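Local structure of GPI-anchored protein LLG1 (Arabidopsis thaliana, 6A5D) at residues V28-M33 / A75-S80; G54-F59 / N95-G100. The protein is a GPI-anchored cell-surface protein that probably acts with a receptor kinase as a co-receptor in the perception of RALF peptides. All coordinates share one frame; numbering follows the deposited sequence.

In the fold
Both contacts are buried, yet they lie on opposite sides of the chain's centre, about 17 Å apart between their centres. Contact 1 lays the loop before helix 36-39, close to an attached glycan, against helix 74-86; contact 2 joins helix 49-60 to helix 92-99, the next helix in the chain after 74-86. The first is carried by an aromatic ring and a methionine, the second by a disulfide sulfur with an aromatic edge, a lysine chain and a water. A shared core bridges them: Met78 CE of contact 1 lies 3.8 Å from Phe56 CE1 of contact 2, and Met33 and Phe79 also pack across.

Contact 1: V28-M33 / A75-S80; sequences VNFEFM and ATTMFS
With chi1 at -77°, CG of Phe30 stands anti to its own carbonyl carbon and the ring reaches helix 74-86; Met78 answers with CG anti to the backbone N (chi1 178°), which carries its CG out along that ring. Met78 CB sits over the middle of one face, 3.6 Å from the Phe30 ring centroid, in a CH-pi contact almost on the ring normal. Further out, Met78 CG approaches Phe30 CE1 at 3.6 Å, and the sulfur adds an oblique Met-aromatic contact, Met78 SD lying 4.7 Å from the ring centroid. The opposite face is covered by Val28 CG1 from the ring's own segment, so the ring is sandwiched between aliphatic groups. Beside it, Thr77 CG2 comes within 4.2 Å of Phe30 CB, while Thr77 OG1 turns back to a hydrogen bond with Asp73 O, just before its helix.

Phe59 and Leu67 also touch the ring, placing it where three helices meet the loop. Replacing Phe30 by an alanine is likely to open a gap between Val28 and Met78 and to leave the methionine without its aromatic partner. The bond between Phe30 O and Tyr35 OH secures the backbone of the loop; across to helix 74-86, dispersion and shape do the joining, with the weakly polar C-H groups of Met78 CB facing the ring and its sulfur lying obliquely beside it.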
loop_
_atom_site.group_PDB
_atom_site.type_symbol
_atom_site.label_atom_id
_atom_site.label_comp_id
_atom_site.label_asym_id
_atom_site.label_seq_id
_atom_site.Cartn_x
_atom_site.Cartn_y
_atom_site.Cartn_z
ATOM N N VAL A 28 -8.557 9.317 -6.593
ATOM C CA VAL A 28 -7.095 9.384 -6.600
ATOM C C VAL A 28 -6.568 8.660 -7.828
ATOM O O VAL A 28 -6.943 7.515 -8.101
ATOM C CB VAL A 28 -6.518 8.772 -5.308
ATOM C CG1 VAL A 28 -4.975 8.745 -5.342
ATOM C CG2 VAL A 28 -7.034 9.523 -4.079
ATOM N N ASN A 29 -5.710 9.335 -8.588
ATOM C CA ASN A 29 -5.219 8.785 -9.857
ATOM C C ASN A 29 -3.983 7.913 -9.626
ATOM O O ASN A 29 -2.855 8.250 -9.993
ATOM C CB ASN A 29 -4.941 9.893 -10.862
ATOM C CG ASN A 29 -4.907 9.382 -12.292
ATOM O OD1 ASN A 29 -4.870 8.168 -12.540
ATOM N ND2 ASN A 29 -4.902 10.307 -13.244
ATOM N N PHE A 30 -4.230 6.745 -9.029
ATOM C CA PHE A 30 -3.136 5.840 -8.699
ATOM C C PHE A 30 -2.335 5.436 -9.927
ATOM O O PHE A 30 -1.121 5.227 -9.822
ATOM C CB PHE A 30 -3.679 4.611 -7.970
ATOM C CG PHE A 30 -4.022 4.874 -6.538
ATOM C CD1 PHE A 30 -3.014 5.052 -5.623
ATOM C CD2 PHE A 30 -5.345 4.915 -6.097
ATOM C CE1 PHE A 30 -3.291 5.297 -4.289
ATOM C CE2 PHE A 30 -5.635 5.155 -4.770
ATOM C CZ PHE A 30 -4.609 5.344 -3.857
ATOM N N GLU A 31 -2.980 5.377 -11.099
ATOM C CA GLU A 31 -2.286 4.945 -12.308
ATOM C C GLU A 31 -1.020 5.751 -12.566
ATOM O O GLU A 31 0.000 5.198 -12.999
ATOM C CB GLU A 31 -3.210 5.044 -13.519
ATOM C CG GLU A 31 -2.505 4.544 -14.780
ATOM C CD GLU A 31 -3.373 4.553 -16.014
ATOM O OE1 GLU A 31 -4.557 4.926 -15.914
ATOM O OE2 GLU A 31 -2.858 4.142 -17.084
ATOM N N PHE A 32 -1.053 7.048 -12.277
ATOM C CA PHE A 32 0.020 7.952 -12.658
ATOM C C PHE A 32 0.822 8.494 -11.486
ATOM O O PHE A 32 1.605 9.435 -11.655
ATOM C CB PHE A 32 -0.503 9.069 -13.565
ATOM C CG PHE A 32 -0.891 8.579 -14.923
ATOM C CD1 PHE A 32 0.089 8.202 -15.829
ATOM C CD2 PHE A 32 -2.221 8.435 -15.277
ATOM C CE1 PHE A 32 -0.252 7.732 -17.081
ATOM C CE2 PHE A 32 -2.565 7.956 -16.537
ATOM C CZ PHE A 32 -1.578 7.609 -17.433
ATOM N N MET A 33 0.659 7.916 -10.306
ATOM C CA MET A 33 1.439 8.336 -9.160
ATOM C C MET A 33 2.853 7.788 -9.256
ATOM O O MET A 33 3.191 6.971 -10.123
ATOM C CB MET A 33 0.775 7.883 -7.862
ATOM C CG MET A 33 -0.500 8.658 -7.624
ATOM S SD MET A 33 -1.416 8.172 -6.141
ATOM C CE MET A 33 -0.227 8.555 -4.846
ATOM N N ALA A 75 -8.874 1.096 -2.861
ATOM C CA ALA A 75 -7.915 0.131 -2.325
ATOM C C ALA A 75 -7.497 -0.893 -3.377
ATOM O O ALA A 75 -6.299 -1.133 -3.583
ATOM C CB ALA A 75 -8.480 -0.548 -1.082
ATOM N N THR A 76 -8.466 -1.513 -4.056
ATOM C CA THR A 76 -8.108 -2.502 -5.077
ATOM C C THR A 76 -7.306 -1.870 -6.214
ATOM O O THR A 76 -6.369 -2.482 -6.739
ATOM C CB THR A 76 -9.345 -3.246 -5.598
ATOM O OG1 THR A 76 -10.273 -2.319 -6.177
ATOM C CG2 THR A 76 -10.032 -4.016 -4.482
ATOM N N THR A 77 -7.648 -0.639 -6.603
ATOM C CA THR A 77 -6.888 0.043 -7.646
ATOM C C THR A 77 -5.452 0.302 -7.200
ATOM O O THR A 77 -4.507 0.055 -7.953
ATOM C CB THR A 77 -7.572 1.343 -8.085
ATOM O OG1 THR A 77 -8.874 1.055 -8.616
ATOM C CG2 THR A 77 -6.748 2.030 -9.173
ATOM N N MET A 78 -5.265 0.791 -5.972
ATOM C CA MET A 78 -3.916 1.059 -5.487
ATOM C C MET A 78 -3.068 -0.203 -5.480
ATOM O O MET A 78 -1.931 -0.202 -5.963
ATOM C CB MET A 78 -3.948 1.658 -4.088
ATOM C CG MET A 78 -2.540 1.871 -3.581
ATOM S SD MET A 78 -2.464 2.363 -1.849
ATOM C CE MET A 78 -3.068 0.893 -1.027
ATOM N N PHE A 79 -3.594 -1.279 -4.903
ATOM C CA PHE A 79 -2.824 -2.517 -4.855
ATOM C C PHE A 79 -2.519 -3.037 -6.259
ATOM O O PHE A 79 -1.425 -3.561 -6.518
ATOM C CB PHE A 79 -3.557 -3.561 -4.013
ATOM C CG PHE A 79 -3.435 -3.331 -2.528
ATOM C CD1 PHE A 79 -2.196 -3.415 -1.906
ATOM C CD2 PHE A 79 -4.559 -3.081 -1.751
ATOM C CE1 PHE A 79 -2.066 -3.234 -0.533
ATOM C CE2 PHE A 79 -4.445 -2.886 -0.371
ATOM C CZ PHE A 79 -3.194 -2.961 0.240
ATOM N N SER A 80 -3.454 -2.868 -7.196
ATOM C CA SER A 80 -3.204 -3.344 -8.552
ATOM C C SER A 80 -2.014 -2.624 -9.177
ATOM O O SER A 80 -1.175 -3.256 -9.828
ATOM C CB SER A 80 -4.462 -3.218 -9.410
ATOM O OG SER A 80 -4.672 -1.885 -9.827
#

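Contact 2: G54-F59 / N95-G100; sequences GAFKDF and NQCKEG
Cys97 SG meets two side chains of helix 49-60 at once, the ring of Phe56 and the aliphatic chain of Lys57, which makes this pair of helices a compact example of how a disulfide is packed. In Cys97, SG lies beside the backbone N and anti to the carbonyl carbon (chi1 -74°), which points it toward helix 49-60. The sulfur approaches the Phe56 ring from the rim, with Cys97 SG 3.9 Å from Phe56 CD2. It stays near the ring plane, Cys97 SG being 5.2 Å from the Phe56 ring centroid, a sulfur-aromatic contact of the edge type. Phe56 has its CG anti to the backbone N (chi1 167°), which sends the ring toward helix 92-99; chi2 of 66° then turns its CD2 edge to the sulfur and leaves CE1 and CZ to pack against Met78 and Phe79 of helix 74-86.

Lys57 leaves the helix by the other common route, with CG beside the backbone N and anti to the carbonyl carbon. Beyond CG its chain is fully extended, and this straight run carries Lys57 CE to 3.9 Å from Cys97 SG. Its ammonium group goes on past the sulfur to hydrogen bonds with Glu105 O and Gly103 O in the loop after helix 92-99. A water lies between the two residues, 3.2 Å from Cys97 O, one of several acceptors it could serve, and accepts a weak bond from Lys57 NZ at 3.5 Å.

The sulfur itself is bonded to Cys53, one turn before Lys57 on helix 49-60, so the two helices are joined covalently. The chemistry thus grades outward: a disulfide ties the helices, an aromatic edge and methylenes pack round its sulfur, and the lysine's charge is probably stabilised by backbone carbonyls at the far end.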
loop_
_atom_site.group_PDB
_atom_site.type_symbol
_atom_site.label_atom_id
_atom_site.label_comp_id
_atom_site.label_asym_id
_atom_site.label_seq_id
_atom_site.Cartn_x
_atom_site.Cartn_y
_atom_site.Cartn_z
ATOM N N GLY A 54 7.251 -0.072 5.869
ATOM C CA GLY A 54 7.395 1.361 6.085
ATOM C C GLY A 54 7.228 2.162 4.809
ATOM O O GLY A 54 6.587 3.213 4.814
ATOM N N ALA A 55 7.795 1.678 3.705
ATOM C CA ALA A 55 7.681 2.395 2.437
ATOM C C ALA A 55 6.242 2.397 1.944
ATOM O O ALA A 55 5.757 3.401 1.401
ATOM C CB ALA A 55 8.599 1.743 1.404
ATOM N N PHE A 56 5.551 1.270 2.112
ATOM C CA PHE A 56 4.146 1.183 1.741
ATOM C C PHE A 56 3.291 2.151 2.555
ATOM O O PHE A 56 2.431 2.846 1.991
ATOM C CB PHE A 56 3.689 -0.261 1.931
ATOM C CG PHE A 56 2.209 -0.449 1.876
ATOM C CD1 PHE A 56 1.506 -0.219 0.708
ATOM C CD2 PHE A 56 1.510 -0.860 3.002
ATOM C CE1 PHE A 56 0.143 -0.398 0.655
ATOM C CE2 PHE A 56 0.141 -1.050 2.945
ATOM C CZ PHE A 56 -0.544 -0.802 1.766
ATOM N N LYS A 57 3.506 2.211 3.882
ATOM C CA LYS A 57 2.789 3.174 4.718
ATOM C C LYS A 57 3.124 4.598 4.310
ATOM O O LYS A 57 2.229 5.445 4.198
ATOM C CB LYS A 57 3.141 2.947 6.188
ATOM C CG LYS A 57 2.402 1.742 6.770
ATOM C CD LYS A 57 2.755 1.435 8.223
ATOM C CE LYS A 57 1.963 0.226 8.703
ATOM N NZ LYS A 57 2.142 -0.022 10.171
ATOM N N ASP A 58 4.402 4.871 4.025
ATOM C CA ASP A 58 4.785 6.213 3.591
ATOM C C ASP A 58 4.077 6.602 2.294
ATOM O O ASP A 58 3.684 7.765 2.114
ATOM C CB ASP A 58 6.302 6.318 3.461
ATOM C CG ASP A 58 7.002 6.443 4.804
ATOM O OD1 ASP A 58 6.353 6.850 5.790
ATOM O OD2 ASP A 58 8.210 6.151 4.877
ATOM N N PHE A 59 3.872 5.629 1.401
ATOM C CA PHE A 59 3.173 5.877 0.142
ATOM C C PHE A 59 1.672 6.034 0.358
ATOM O O PHE A 59 1.042 6.926 -0.232
ATOM C CB PHE A 59 3.416 4.710 -0.824
ATOM C CG PHE A 59 2.654 4.840 -2.125
ATOM C CD1 PHE A 59 3.224 5.509 -3.204
ATOM C CD2 PHE A 59 1.371 4.311 -2.265
ATOM C CE1 PHE A 59 2.521 5.640 -4.403
ATOM C CE2 PHE A 59 0.664 4.443 -3.462
ATOM C CZ PHE A 59 1.235 5.119 -4.525
ATOM N N ASN A 95 0.774 -8.577 4.276
ATOM C CA ASN A 95 1.381 -9.614 5.111
ATOM C C ASN A 95 2.537 -9.051 5.919
ATOM O O ASN A 95 2.620 -9.270 7.135
ATOM C CB ASN A 95 1.876 -10.771 4.238
ATOM C CG ASN A 95 0.747 -11.604 3.679
ATOM O OD1 ASN A 95 -0.374 -11.557 4.171
ATOM N ND2 ASN A 95 1.047 -12.394 2.652
ATOM N N GLN A 96 3.448 -8.324 5.254
ATOM C CA GLN A 96 4.613 -7.785 5.956
ATOM C C GLN A 96 4.209 -6.837 7.077
ATOM O O GLN A 96 4.768 -6.894 8.179
ATOM C CB GLN A 96 5.550 -7.038 5.002
ATOM C CG GLN A 96 6.151 -7.864 3.889
ATOM C CD GLN A 96 6.720 -6.987 2.794
ATOM O OE1 GLN A 96 6.107 -5.967 2.416
ATOM N NE2 GLN A 96 7.897 -7.358 2.278
ATOM N N CYS A 97 3.249 -5.939 6.816
ATOM C CA CYS A 97 2.856 -4.989 7.848
ATOM C C CYS A 97 2.165 -5.709 9.000
ATOM O O CYS A 97 2.359 -5.353 10.169
ATOM C CB CYS A 97 1.953 -3.902 7.257
ATOM S SG CYS A 97 2.791 -2.688 6.235
ATOM N N LYS A 98 1.349 -6.721 8.692
ATOM C CA LYS A 98 0.679 -7.454 9.760
ATOM C C LYS A 98 1.682 -8.229 10.602
ATOM O O LYS A 98 1.425 -8.474 11.787
ATOM C CB LYS A 98 -0.403 -8.372 9.191
ATOM C CG LYS A 98 -1.662 -7.636 8.740
ATOM C CD LYS A 98 -2.572 -8.520 7.895
ATOM C CE LYS A 98 -3.178 -9.651 8.650
ATOM N NZ LYS A 98 -4.074 -10.394 7.708
ATOM N N GLU A 99 2.845 -8.567 10.029
ATOM C CA GLU A 99 3.939 -9.148 10.800
ATOM C C GLU A 99 4.617 -8.145 11.722
ATOM O O GLU A 99 5.307 -8.552 12.664
ATOM C CB GLU A 99 4.954 -9.853 9.891
ATOM C CG GLU A 99 4.378 -11.052 9.155
ATOM C CD GLU A 99 5.407 -11.818 8.333
ATOM O OE1 GLU A 99 6.596 -11.421 8.293
ATOM O OE2 GLU A 99 5.018 -12.862 7.760
ATOM N N GLY A 100 4.500 -6.857 11.426
ATOM C CA GLY A 100 5.176 -5.845 12.199
ATOM C C GLY A 100 4.430 -5.453 13.452
ATOM O O GLY A 100 3.253 -5.754 13.635
HETATM O O HOH W 1 3.909 -2.774 11.297
#